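Local coordinates for protein exonuclease (Laribacter hongkongensis, PDB 3SYY) that digests double-stranded DNA as a magnesium-binding alkaline exonuclease with strict 5'-3' polarity, at residues A[69-74]-A[113-118]; A[45-50]-A[193-198]; A[20-25]-A[134-139]. One frame throughout, in Å; residues are numbered along the deposited sequence.

Interaction 1: residues A[69-74]-A[113-118]. With MG (magnesium ion), chain B.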
ATOM      1  N   PRO A  69      27.337  -5.085  -4.348  1.00 32.83           N
ATOM      2  CA  PRO A  69      28.753  -5.431  -4.519  1.00 32.89           C
ATOM      3  C   PRO A  69      29.041  -6.587  -5.488  1.00 32.08           C
ATOM      4  O   PRO A  69      30.173  -6.687  -5.941  1.00 30.84           O
ATOM      5  CB  PRO A  69      29.191  -5.842  -3.141  1.00 32.85           C
ATOM      6  CG  PRO A  69      27.916  -6.104  -2.367  1.00 36.60           C
ATOM      7  CD  PRO A  69      26.882  -5.245  -2.954  1.00 32.70           C
ATOM      8  N   HIS A  70      28.042  -7.425  -5.776  1.00 31.08           N
ATOM      9  CA  HIS A  70      28.199  -8.500  -6.764  1.00 29.75           C
ATOM     10  C   HIS A  70      28.249  -7.780  -8.072  1.00 29.22           C
ATOM     11  O   HIS A  70      29.098  -8.093  -8.923  1.00 28.41           O
ATOM     12  CB  HIS A  70      27.008  -9.473  -6.793  1.00 30.30           C
ATOM     13  CG  HIS A  70      26.853 -10.359  -5.584  1.00 29.03           C
ATOM     14  ND1 HIS A  70      26.827  -9.897  -4.278  1.00 33.35           N
ATOM     15  CD2 HIS A  70      26.581 -11.686  -5.510  1.00 29.01           C
ATOM     16  CE1 HIS A  70      26.606 -10.908  -3.457  1.00 31.07           C
ATOM     17  NE2 HIS A  70      26.432 -12.001  -4.182  1.00 34.17           N
ATOM     18  N   ALA A  71      27.300  -6.862  -8.290  1.00 28.24           N
ATOM     19  CA  ALA A  71      27.246  -6.093  -9.521  1.00 28.82           C
ATOM     20  C   ALA A  71      28.543  -5.305  -9.751  1.00 28.90           C
ATOM     21  O   ALA A  71      29.046  -5.252 -10.893  1.00 28.50           O
ATOM     22  CB  ALA A  71      26.027  -5.100  -9.524  1.00 29.65           C
ATOM     23  N   ARG A  72      29.038  -4.677  -8.695  1.00 28.36           N
ATOM     24  CA  ARG A  72      30.298  -3.913  -8.758  1.00 30.70           C
ATOM     25  C   ARG A  72      31.418  -4.871  -9.237  1.00 31.39           C
ATOM     26  O   ARG A  72      32.184  -4.512 -10.138  1.00 32.66           O
ATOM     27  CB  ARG A  72      30.695  -3.280  -7.403  1.00 29.82           C
ATOM     28  CG  ARG A  72      31.895  -2.264  -7.524  1.00 32.70           C
ATOM     29  CD  ARG A  72      32.187  -1.483  -6.171  1.00 37.18           C
ATOM     30  NE  ARG A  72      31.102  -0.509  -5.904  1.00 42.60           N
ATOM     31  CZ  ARG A  72      30.071  -0.692  -5.065  1.00 44.43           C
ATOM     32  NH1 ARG A  72      29.955  -1.808  -4.337  1.00 47.70           N
ATOM     33  NH2 ARG A  72      29.139   0.245  -4.947  1.00 41.80           N
ATOM     34  N   ALA A  73      31.496  -6.067  -8.650  1.00 32.58           N
ATOM     35  CA  ALA A  73      32.542  -7.017  -9.033  1.00 32.93           C
ATOM     36  C   ALA A  73      32.358  -7.427 -10.480  1.00 33.12           C
ATOM     37  O   ALA A  73      33.323  -7.401 -11.231  1.00 34.38           O
ATOM     38  CB  ALA A  73      32.581  -8.218  -8.119  1.00 33.11           C
ATOM     39  N   ARG A  74      31.138  -7.771 -10.885  1.00 32.21           N
ATOM     40  CA  ARG A  74      30.862  -8.136 -12.267  1.00 31.95           C
ATOM     41  C   ARG A  74      31.293  -7.057 -13.261  1.00 32.80           C
ATOM     42  O   ARG A  74      31.804  -7.366 -14.368  1.00 31.12           O
ATOM     43  CB  ARG A  74      29.382  -8.493 -12.475  1.00 30.94           C
ATOM     44  CG  ARG A  74      29.026  -8.924 -13.909  1.00 31.81           C
ATOM     45  CD  ARG A  74      29.640 -10.346 -14.283  1.00 29.44           C
ATOM     46  NE  ARG A  74      28.964 -10.831 -15.489  1.00 32.75           N
ATOM     47  CZ  ARG A  74      27.881 -11.622 -15.521  1.00 34.04           C
ATOM     48  NH1 ARG A  74      27.356 -12.134 -14.412  1.00 32.82           N
ATOM     49  NH2 ARG A  74      27.334 -11.939 -16.685  1.00 31.05           N
ATOM     50  N   ILE A 113      24.986   1.775 -10.105  1.00 25.65           N
ATOM     51  CA  ILE A 113      24.491   0.401 -10.168  1.00 25.24           C
ATOM     52  C   ILE A 113      23.001   0.305  -9.767  1.00 26.06           C
ATOM     53  O   ILE A 113      22.590   0.835  -8.713  1.00 24.50           O
ATOM     54  CB  ILE A 113      25.299  -0.451  -9.191  1.00 25.10           C
ATOM     55  CG1 ILE A 113      26.791  -0.534  -9.642  1.00 25.78           C
ATOM     56  CG2 ILE A 113      24.694  -1.896  -9.041  1.00 26.23           C
ATOM     57  CD1 ILE A 113      27.680  -1.148  -8.582  1.00 25.64           C
ATOM     58  N   LYS A 114      22.211  -0.406 -10.580  1.00 25.76           N
ATOM     59  CA  LYS A 114      20.864  -0.807 -10.147  1.00 25.36           C
ATOM     60  C   LYS A 114      20.794  -2.330 -10.055  1.00 25.84           C
ATOM     61  O   LYS A 114      21.327  -3.065 -10.950  1.00 24.45           O
ATOM     62  CB  LYS A 114      19.807  -0.282 -11.126  1.00 23.50           C
ATOM     63  CG  LYS A 114      19.867   1.207 -11.460  1.00 23.43           C
ATOM     64  CD  LYS A 114      19.867   2.094 -10.226  1.00 25.53           C
ATOM     65  CE  LYS A 114      19.830   3.606 -10.609  1.00 27.67           C
ATOM     66  NZ  LYS A 114      19.976   4.440  -9.319  1.00 29.64           N
ATOM     67  N   CYS A 115      20.131  -2.828  -8.999  1.00 26.38           N
ATOM     68  CA  CYS A 115      19.815  -4.246  -8.877  1.00 25.49           C
ATOM     69  C   CYS A 115      18.314  -4.395  -8.605  1.00 26.17           C
ATOM     70  O   CYS A 115      17.926  -4.629  -7.458  1.00 25.76           O
ATOM     71  CB  CYS A 115      20.580  -4.867  -7.720  1.00 25.98           C
ATOM     72  SG  CYS A 115      22.458  -4.887  -8.013  1.00 29.11           S
ATOM     73  N   PRO A 116      17.502  -4.284  -9.653  1.00 25.25           N
ATOM     74  CA  PRO A 116      16.117  -4.124  -9.505  1.00 25.89           C
ATOM     75  C   PRO A 116      15.374  -5.440  -9.646  1.00 25.36           C
ATOM     76  O   PRO A 116      15.994  -6.529  -9.671  1.00 23.87           O
ATOM     77  CB  PRO A 116      15.799  -3.201 -10.675  1.00 25.79           C
ATOM     78  CG  PRO A 116      16.632  -3.885 -11.818  1.00 27.23           C
ATOM     79  CD  PRO A 116      17.929  -4.152 -11.064  1.00 25.84           C
ATOM     80  N   ASN A 117      14.043  -5.334  -9.767  1.00 26.06           N
ATOM     81  CA  ASN A 117      13.220  -6.511 -10.049  1.00 26.58           C
ATOM     82  C   ASN A 117      13.602  -7.041 -11.421  1.00 25.86           C
ATOM     83  O   ASN A 117      14.044  -6.302 -12.283  1.00 26.64           O
ATOM     84  CB  ASN A 117      11.734  -6.140 -10.077  1.00 27.56           C
ATOM     85  CG  ASN A 117      11.144  -6.008  -8.681  1.00 33.77           C
ATOM     86  OD1 ASN A 117      11.730  -6.466  -7.679  1.00 36.39           O
ATOM     87  ND2 ASN A 117       9.969  -5.366  -8.600  1.00 41.46           N
ATOM     88  N   THR A 118      13.362  -8.322 -11.643  1.00 25.40           N
ATOM     89  CA  THR A 118      13.862  -8.979 -12.858  1.00 25.03           C
ATOM     90  C   THR A 118      13.282  -8.328 -14.054  1.00 24.68           C
ATOM     91  O   THR A 118      14.000  -8.070 -15.012  1.00 23.39           O
ATOM     92  CB  THR A 118      13.507 -10.466 -12.828  1.00 23.34           C
ATOM     93  OG1 THR A 118      14.194 -11.012 -11.710  1.00 25.05           O
ATOM     94  CG2 THR A 118      14.001 -11.175 -14.116  1.00 24.84           C
TER
HETATM   95 MG    MG B 400      22.791   2.588  -7.045  1.00 29.54          MG
HETATM   96  O   HOH W   1      20.491   2.727  -6.601  1.00 38.75           O
HETATM   97  O   HOH W   2      23.450   2.393  -4.886  1.00 39.74           O

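Interaction 2: residues A[45-50]-A[193-198]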
ATOM      1  N   CYS A  45      11.428  19.205   7.118  1.00 28.61           N
ATOM      2  CA  CYS A  45      11.353  18.494   8.373  1.00 28.83           C
ATOM      3  C   CYS A  45      12.730  17.967   8.828  1.00 29.54           C
ATOM      4  O   CYS A  45      13.026  17.948  10.008  1.00 29.57           O
ATOM      5  CB  CYS A  45      10.275  17.371   8.338  1.00 27.89           C
ATOM      6  SG  CYS A  45       8.637  18.048   7.916  1.00 32.64           S
ATOM      7  N   GLN A  46      13.568  17.493   7.894  1.00 29.31           N
ATOM      8  CA  GLN A  46      14.909  17.064   8.279  1.00 28.59           C
ATOM      9  C   GLN A  46      15.725  18.218   8.887  1.00 28.50           C
ATOM     10  O   GLN A  46      16.354  18.045   9.891  1.00 28.92           O
ATOM     11  CB  GLN A  46      15.675  16.498   7.059  1.00 28.47           C
ATOM     12  CG  GLN A  46      15.164  15.107   6.648  1.00 31.01           C
ATOM     13  CD  GLN A  46      15.917  14.496   5.442  1.00 33.04           C
ATOM     14  OE1 GLN A  46      16.987  14.945   5.066  1.00 33.15           O
ATOM     15  NE2 GLN A  46      15.301  13.516   4.813  1.00 36.17           N
ATOM     16  N   ARG A  47      15.693  19.372   8.253  1.00 28.89           N
ATOM     17  CA  ARG A  47      16.478  20.519   8.720  1.00 30.64           C
ATOM     18  C   ARG A  47      15.954  21.027  10.065  1.00 31.01           C
ATOM     19  O   ARG A  47      16.735  21.321  10.951  1.00 31.96           O
ATOM     20  CB  ARG A  47      16.490  21.614   7.679  1.00 29.95           C
ATOM     21  CG  ARG A  47      17.410  21.247   6.521  1.00 30.84           C
ATOM     22  CD  ARG A  47      17.530  22.417   5.561  1.00 33.88           C
ATOM     23  NE  ARG A  47      18.272  22.072   4.342  1.00 29.56           N
ATOM     24  CZ  ARG A  47      18.987  22.938   3.631  1.00 34.66           C
ATOM     25  NH1 ARG A  47      19.072  24.226   4.002  1.00 31.28           N
ATOM     26  NH2 ARG A  47      19.589  22.528   2.516  1.00 31.50           N
ATOM     27  N   LEU A  48      14.640  21.078  10.226  1.00 31.12           N
ATOM     28  CA  LEU A  48      14.034  21.559  11.484  1.00 31.31           C
ATOM     29  C   LEU A  48      14.187  20.607  12.638  1.00 32.24           C
ATOM     30  O   LEU A  48      14.532  21.043  13.765  1.00 32.45           O
ATOM     31  CB  LEU A  48      12.541  21.869  11.265  1.00 30.63           C
ATOM     32  CG  LEU A  48      12.271  23.157  10.508  1.00 30.15           C
ATOM     33  CD1 LEU A  48      10.749  23.252  10.181  1.00 30.94           C
ATOM     34  CD2 LEU A  48      12.799  24.416  11.333  1.00 30.95           C
ATOM     35  N   THR A  49      13.963  19.307  12.387  1.00 32.66           N
ATOM     36  CA  THR A  49      14.020  18.303  13.461  1.00 33.50           C
ATOM     37  C   THR A  49      15.415  17.727  13.701  1.00 35.33           C
ATOM     38  O   THR A  49      15.708  17.151  14.784  1.00 33.44           O
ATOM     39  CB  THR A  49      13.113  17.094  13.158  1.00 34.33           C
ATOM     40  OG1 THR A  49      13.616  16.409  11.987  1.00 33.50           O
ATOM     41  CG2 THR A  49      11.698  17.546  12.926  1.00 33.06           C
ATOM     42  N   GLY A  50      16.290  17.877  12.708  1.00 36.63           N
ATOM     43  CA  GLY A  50      17.617  17.299  12.834  1.00 40.53           C
ATOM     44  C   GLY A  50      17.677  15.785  12.684  1.00 42.17           C
ATOM     45  O   GLY A  50      18.704  15.204  12.955  1.00 43.25           O
ATOM     46  N   ALA A 193      14.225  29.614   2.564  1.00 32.42           N
ATOM     47  CA  ALA A 193      13.264  30.664   2.897  1.00 33.20           C
ATOM     48  C   ALA A 193      12.125  30.120   3.731  1.00 33.33           C
ATOM     49  O   ALA A 193      11.659  30.776   4.668  1.00 33.87           O
ATOM     50  CB  ALA A 193      12.708  31.303   1.636  1.00 32.52           C
ATOM     51  N   GLU A 194      11.641  28.927   3.382  1.00 32.22           N
ATOM     52  CA  GLU A 194      10.548  28.383   4.142  1.00 32.84           C
ATOM     53  C   GLU A 194      10.934  28.134   5.596  1.00 32.10           C
ATOM     54  O   GLU A 194      10.148  28.429   6.505  1.00 32.69           O
ATOM     55  CB  GLU A 194       9.916  27.193   3.452  1.00 32.62           C
ATOM     56  CG  GLU A 194       8.840  26.602   4.256  1.00 40.53           C
ATOM     57  CD  GLU A 194       7.512  26.518   3.501  1.00 44.71           C
ATOM     58  OE1 GLU A 194       7.461  26.706   2.269  1.00 46.77           O
ATOM     59  OE2 GLU A 194       6.519  26.251   4.176  1.00 46.71           O
ATOM     60  N   ILE A 195      12.131  27.602   5.797  1.00 30.29           N
ATOM     61  CA  ILE A 195      12.674  27.362   7.104  1.00 31.25           C
ATOM     62  C   ILE A 195      12.858  28.698   7.876  1.00 32.24           C
ATOM     63  O   ILE A 195      12.501  28.789   9.035  1.00 30.45           O
ATOM     64  CB  ILE A 195      13.976  26.643   6.987  1.00 31.18           C
ATOM     65  CG1 ILE A 195      13.677  25.169   6.568  1.00 32.91           C
ATOM     66  CG2 ILE A 195      14.699  26.621   8.342  1.00 32.14           C
ATOM     67  CD1 ILE A 195      14.877  24.457   6.089  1.00 33.45           C
ATOM     68  N   GLU A 196      13.391  29.698   7.180  1.00 33.12           N
ATOM     69  CA  GLU A 196      13.562  31.037   7.782  1.00 35.76           C
ATOM     70  C   GLU A 196      12.223  31.626   8.198  1.00 34.21           C
ATOM     71  O   GLU A 196      12.087  32.129   9.305  1.00 35.19           O
ATOM     72  CB  GLU A 196      14.186  31.948   6.749  1.00 36.05           C
ATOM     73  CG  GLU A 196      14.302  33.352   7.214  1.00 42.66           C
ATOM     74  CD  GLU A 196      15.685  33.592   7.680  1.00 51.92           C
ATOM     75  OE1 GLU A 196      16.093  32.886   8.649  1.00 50.42           O
ATOM     76  OE2 GLU A 196      16.363  34.446   7.044  1.00 56.62           O
ATOM     77  N   TYR A 197      11.249  31.541   7.288  1.00 34.34           N
ATOM     78  CA  TYR A 197       9.894  32.004   7.511  1.00 34.05           C
ATOM     79  C   TYR A 197       9.205  31.360   8.676  1.00 34.13           C
ATOM     80  O   TYR A 197       8.633  32.071   9.536  1.00 33.99           O
ATOM     81  CB  TYR A 197       9.099  31.798   6.253  1.00 33.93           C
ATOM     82  CG  TYR A 197       7.834  32.580   6.070  1.00 33.67           C
ATOM     83  CD1 TYR A 197       7.843  34.003   6.000  1.00 32.75           C
ATOM     84  CD2 TYR A 197       6.624  31.912   5.855  1.00 31.57           C
ATOM     85  CE1 TYR A 197       6.672  34.700   5.736  1.00 31.03           C
ATOM     86  CE2 TYR A 197       5.441  32.606   5.644  1.00 32.01           C
ATOM     87  CZ  TYR A 197       5.476  34.003   5.583  1.00 31.20           C
ATOM     88  OH  TYR A 197       4.325  34.662   5.280  1.00 30.50           O
ATOM     89  N   LEU A 198       9.231  30.022   8.727  1.00 32.09           N
ATOM     90  CA  LEU A 198       8.651  29.305   9.855  1.00 32.56           C
ATOM     91  C   LEU A 198       9.305  29.711  11.172  1.00 32.23           C
ATOM     92  O   LEU A 198       8.623  29.907  12.211  1.00 32.62           O
ATOM     93  CB  LEU A 198       8.829  27.803   9.696  1.00 32.03           C
ATOM     94  CG  LEU A 198       7.812  26.967   8.908  1.00 37.55           C
ATOM     95  CD1 LEU A 198       6.546  27.667   8.399  1.00 37.75           C
ATOM     96  CD2 LEU A 198       8.494  26.035   7.838  1.00 36.18           C
TER

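Interaction 3: residues A[20-25]-A[134-139]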
ATOM      1  N   ARG A  20      17.367  12.158  -5.942  1.00 30.06           N
ATOM      2  CA  ARG A  20      16.052  12.783  -5.823  1.00 30.29           C
ATOM      3  C   ARG A  20      15.894  13.944  -6.759  1.00 30.52           C
ATOM      4  O   ARG A  20      14.862  14.647  -6.755  1.00 30.53           O
ATOM      5  CB  ARG A  20      15.809  13.256  -4.372  1.00 29.82           C
ATOM      6  CG  ARG A  20      15.903  12.128  -3.315  1.00 29.77           C
ATOM      7  CD  ARG A  20      14.808  11.048  -3.525  1.00 32.94           C
ATOM      8  NE  ARG A  20      13.430  11.537  -3.339  1.00 29.19           N
ATOM      9  CZ  ARG A  20      12.834  11.771  -2.162  1.00 28.17           C
ATOM     10  NH1 ARG A  20      13.441  11.545  -0.999  1.00 26.58           N
ATOM     11  NH2 ARG A  20      11.574  12.217  -2.149  1.00 27.55           N
ATOM     12  N   VAL A  21      16.908  14.185  -7.595  1.00 30.34           N
ATOM     13  CA  VAL A  21      16.816  15.331  -8.493  1.00 30.11           C
ATOM     14  C   VAL A  21      15.607  15.244  -9.401  1.00 31.15           C
ATOM     15  O   VAL A  21      14.970  16.268  -9.714  1.00 30.93           O
ATOM     16  CB  VAL A  21      18.134  15.564  -9.281  1.00 30.31           C
ATOM     17  CG1 VAL A  21      17.897  16.505 -10.424  1.00 30.53           C
ATOM     18  CG2 VAL A  21      19.148  16.160  -8.366  1.00 29.42           C
ATOM     19  N   ALA A  22      15.252  14.033  -9.842  1.00 30.90           N
ATOM     20  CA  ALA A  22      14.071  13.920 -10.687  1.00 31.08           C
ATOM     21  C   ALA A  22      12.782  14.440  -9.974  1.00 31.67           C
ATOM     22  O   ALA A  22      11.907  15.024 -10.609  1.00 31.45           O
ATOM     23  CB  ALA A  22      13.863  12.465 -11.152  1.00 31.49           C
ATOM     24  N   ASP A  23      12.680  14.220  -8.671  1.00 31.59           N
ATOM     25  CA  ASP A  23      11.537  14.758  -7.905  1.00 32.24           C
ATOM     26  C   ASP A  23      11.550  16.293  -7.868  1.00 33.05           C
ATOM     27  O   ASP A  23      10.481  16.931  -7.932  1.00 34.08           O
ATOM     28  CB  ASP A  23      11.548  14.180  -6.518  1.00 31.19           C
ATOM     29  CG  ASP A  23      11.150  12.710  -6.522  1.00 32.46           C
ATOM     30  OD1 ASP A  23      10.510  12.295  -7.501  1.00 35.16           O
ATOM     31  OD2 ASP A  23      11.492  11.996  -5.576  1.00 33.69           O
ATOM     32  N   VAL A  24      12.743  16.862  -7.744  1.00 32.77           N
ATOM     33  CA  VAL A  24      12.899  18.308  -7.828  1.00 33.94           C
ATOM     34  C   VAL A  24      12.353  18.856  -9.148  1.00 36.90           C
ATOM     35  O   VAL A  24      11.557  19.783  -9.132  1.00 36.95           O
ATOM     36  CB  VAL A  24      14.333  18.731  -7.592  1.00 33.26           C
ATOM     37  CG1 VAL A  24      14.534  20.249  -7.802  1.00 31.82           C
ATOM     38  CG2 VAL A  24      14.766  18.365  -6.169  1.00 28.87           C
ATOM     39  N   MET A  25      12.715  18.240 -10.278  1.00 37.54           N
ATOM     40  CA  MET A  25      12.509  18.841 -11.594  1.00 41.90           C
ATOM     41  C   MET A  25      11.233  18.467 -12.337  1.00 45.16           C
ATOM     42  O   MET A  25      10.935  19.049 -13.374  1.00 46.35           O
ATOM     43  CB  MET A  25      13.692  18.497 -12.502  1.00 41.07           C
ATOM     44  CG  MET A  25      14.977  19.068 -12.007  1.00 41.12           C
ATOM     45  SD  MET A  25      16.252  18.569 -13.126  1.00 44.02           S
ATOM     46  CE  MET A  25      15.823  19.500 -14.609  1.00 42.74           C
ATOM     47  N   TYR A 134      17.061   8.416 -13.859  1.00 28.61           N
ATOM     48  CA  TYR A 134      18.428   7.993 -13.599  1.00 27.12           C
ATOM     49  C   TYR A 134      19.423   8.757 -14.448  1.00 26.52           C
ATOM     50  O   TYR A 134      20.560   8.930 -14.015  1.00 26.06           O
ATOM     51  CB  TYR A 134      18.633   6.464 -13.782  1.00 26.53           C
ATOM     52  CG  TYR A 134      17.800   5.621 -12.860  1.00 26.68           C
ATOM     53  CD1 TYR A 134      17.483   6.046 -11.570  1.00 26.89           C
ATOM     54  CD2 TYR A 134      17.304   4.407 -13.297  1.00 28.49           C
ATOM     55  CE1 TYR A 134      16.697   5.247 -10.715  1.00 30.21           C
ATOM     56  CE2 TYR A 134      16.533   3.598 -12.488  1.00 29.96           C
ATOM     57  CZ  TYR A 134      16.225   4.036 -11.187  1.00 30.90           C
ATOM     58  OH  TYR A 134      15.477   3.208 -10.415  1.00 28.61           O
ATOM     59  N   ILE A 135      19.007   9.203 -15.639  1.00 27.48           N
ATOM     60  CA  ILE A 135      19.826  10.171 -16.400  1.00 29.01           C
ATOM     61  C   ILE A 135      20.056  11.446 -15.511  1.00 29.01           C
ATOM     62  O   ILE A 135      21.169  11.956 -15.389  1.00 29.33           O
ATOM     63  CB  ILE A 135      19.166  10.515 -17.782  1.00 29.38           C
ATOM     64  CG1 ILE A 135      19.022   9.260 -18.690  1.00 30.76           C
ATOM     65  CG2 ILE A 135      19.904  11.653 -18.545  1.00 29.82           C
ATOM     66  CD1 ILE A 135      20.363   8.568 -19.027  1.00 32.61           C
ATOM     67  N   LYS A 136      18.994  11.938 -14.875  1.00 28.91           N
ATOM     68  CA  LYS A 136      19.143  13.104 -13.999  1.00 29.09           C
ATOM     69  C   LYS A 136      20.066  12.822 -12.832  1.00 27.60           C
ATOM     70  O   LYS A 136      20.918  13.629 -12.528  1.00 27.98           O
ATOM     71  CB  LYS A 136      17.795  13.616 -13.511  1.00 29.70           C
ATOM     72  CG  LYS A 136      16.974  14.227 -14.688  1.00 33.43           C
ATOM     73  CD  LYS A 136      15.618  14.675 -14.253  1.00 38.39           C
ATOM     74  CE  LYS A 136      14.944  15.426 -15.412  1.00 39.38           C
ATOM     75  NZ  LYS A 136      14.391  14.398 -16.375  1.00 45.72           N
ATOM     76  N   GLN A 137      19.939  11.649 -12.237  1.00 25.68           N
ATOM     77  CA  GLN A 137      20.799  11.244 -11.137  1.00 26.19           C
ATOM     78  C   GLN A 137      22.278  11.248 -11.578  1.00 26.79           C
ATOM     79  O   GLN A 137      23.152  11.778 -10.911  1.00 25.29           O
ATOM     80  CB  GLN A 137      20.408   9.842 -10.695  1.00 25.41           C
ATOM     81  CG  GLN A 137      21.303   9.330  -9.597  1.00 25.30           C
ATOM     82  CD  GLN A 137      20.979   7.905  -9.205  1.00 27.41           C
ATOM     83  OE1 GLN A 137      20.285   7.180  -9.925  1.00 29.30           O
ATOM     84  NE2 GLN A 137      21.437   7.512  -8.033  1.00 26.46           N
ATOM     85  N   MET A 138      22.538  10.631 -12.729  1.00 28.58           N
ATOM     86  CA  MET A 138      23.911  10.498 -13.178  1.00 28.43           C
ATOM     87  C   MET A 138      24.501  11.821 -13.665  1.00 27.61           C
ATOM     88  O   MET A 138      25.678  12.064 -13.448  1.00 29.58           O
ATOM     89  CB  MET A 138      23.987   9.436 -14.267  1.00 26.76           C
ATOM     90  CG  MET A 138      23.895   7.982 -13.647  1.00 28.19           C
ATOM     91  SD  MET A 138      23.938   6.728 -14.954  1.00 30.60           S
ATOM     92  CE  MET A 138      22.496   6.969 -15.897  1.00 25.62           C
ATOM     93  N   GLN A 139      23.701  12.653 -14.307  1.00 29.45           N
ATOM     94  CA  GLN A 139      24.224  13.986 -14.713  1.00 31.14           C
ATOM     95  C   GLN A 139      24.567  14.776 -13.469  1.00 31.56           C
ATOM     96  O   GLN A 139      25.577  15.484 -13.442  1.00 32.90           O
ATOM     97  CB  GLN A 139      23.245  14.738 -15.608  1.00 29.92           C
ATOM     98  CG  GLN A 139      23.063  14.090 -17.010  1.00 33.37           C
ATOM     99  CD  GLN A 139      24.390  14.118 -17.855  1.00 33.47           C
ATOM    100  OE1 GLN A 139      25.368  14.801 -17.486  1.00 31.92           O
ATOM    101  NE2 GLN A 139      24.416  13.340 -18.943  1.00 34.11           N
TER

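Interaction 1: residues A[69-74]-A[113-118]
Ala71 sets its methyl against the side chain of Ile113. CB of Ala71 lies 3.5 Å from CG2 of Ile113, the tightest approach between the two segments. The same methyl also meets sulfur, with Ala71 CB 3.9 Å from Cys115 SG. Ile113 and Cys115 are two residues apart on an extended chain, so both side chains turn to the helix while Lys114 between them points the other way. The two branches of Ile113 divide the work. CG2 stands anti to the backbone N and takes Ala71. The CG1 arm stretches out (chi2 169°) and carries CD1 to Arg72, where it lies 3.8 Å from the backbone N. The side chains of Arg72 and Ile113 cross at about a right angle. The arginine leaves the helix extended, then bends at chi3 (-71°). This brings the guanidinium back over the isoleucine, and CD1 sits 4.0 Å above its plane, toward the rim.

The helix 59-79 here packs on the strand 109-114, a central strand of the five-stranded mixed sheet in this PD-(D/E)XK nuclease fold. The sequence Glu112-Ile113-Lys114 fits the E-X-K part of that family's motif. Ile113 thus has two roles: its side chain packs on the helix and its carbonyl O binds magnesium at 2.4 Å. Asp102, Glu112 and two waters complete the ligands observed. Arg72 NH2 bonds to the carbonyl O of Asp102, a metal ligand, which links the helix to the site; a salt bridge to Glu68 of the same helix also holds the arginine. On the far side of the strand Lys114 bends at chi2, and its NZ donates to one metal-bound water over 3.3 Å. Glu112 and Gln137 also accept from that ammonium group, and Tyr134 adds a cation-pi contact.

Interaction 2: residues A[45-50]-A[193-198]
Arg47 is the first residue along 45-50 to touch the other helix, and it does so with its aliphatic stem. Its CD lies 3.4 Å from CD1 of Ile195, and its CB lies 3.6 Å from the same methyl. The two side chains cross at about a right angle. The arginine chain is extended from CG to NE, which carries the guanidinium past the isoleucine. There NE bonds to the carbonyl O of Gly14, and NH1 forms a salt bridge with Glu192, one turn before the contact on helix 174-205. Leu48 comes next and is buried. It slides past Ile195 in the opposite direction, with CD2 4.2 Å from Ile195 CG2. Its other methyl, CD1, lies 4.3 Å from CD2 of Leu198. Thr49, the last helical residue, faces elsewhere; its OG1 donates to Cys45 O over 2.6 Å. Thr49 N reaches that carbonyl from the opposite face of its plane. Gly50 then leaves helical geometry with positive phi.

The contact is made by aliphatic groups, and no hydrogen bond joins the two segments. The short axes approach to 10.7 Å at -44°. The end of helix 34-49 thus rests on the long C-terminal helix 174-205. Leu159 and Met163 of a neighbouring subunit pack on Leu48 and Leu198, and Lys126 of that subunit pairs with Glu194, placing these two helices at an interface of the trimer.

Interaction 3: residues A[20-25]-A[134-139]
Lys136 lays its methylene chain across the short helix 21-25 and meets Val21, Ala22 and Met25 in turn. Two helices of the PD-(D/E)XK nuclease fold meet here: 21-25 and 132-145, the second of which follows the core strand 109-114 and helix 118-127. Their short axes cross steeply, at 111°, and approach to 9.1 Å.

The closer-packed part lies where the backbones come nearest. CA of Ala22 is 6.1 Å from CA of Lys136, consistent with the small side chain of Ala22. CD of Lys136 rests 4.0 Å from CA of Ala22, so the chain lies against the helix backbone itself. Nearer its root, Lys136 CB lies 4.2 Å from CG1 of Val21, which is buried. The lysine is extended through chi3 (173°), which is what lets one side chain span a full turn of its neighbour.

The looser side lies toward the ends of the long side chains. Met25 and Lys136 cross obliquely, and their contact is between the thioether and methylene groups, with no hydrogen bond between the segments. Met25 is buried, and Glu179 and Ile180 of helix 174-205 also touch it. Ala22 and Lys136 remain partly exposed. On another side of helix 21-25, Arg20 and Asp23 form a salt bridge away from helix 132-145. NE of Arg20 donates to OD2 of Asp23 over 3.0 Å at a nearly straight 168°. The oxygen lies in the guanidinium plane and uses its anti lone pair. A second partner, Glu42, links that arginine to helix 34-49. At the outer end of the contact, CE of Lys136 lies 4.1 Å from SD of Met25, and only beyond it does the chain bend, turning NZ aside.

Interactions 1 and 3 lie close together and touch each other, meeting through Lys114. Interaction 1 joins a helix to a metal-bearing strand, so its apolar packing sits beside charge and magnesium. Interaction 3 lies nearest the centre of the chain, yet a partly exposed lysine carries it. Interaction 2 lies farther out, opposite interaction 1 across the chain's centre, with centres 36 Å apart. It is the most buried of the three, and another subunit also packs against it. Helix 174-205 is common ground: it forms interaction 2 and backs Met25 of interaction 3.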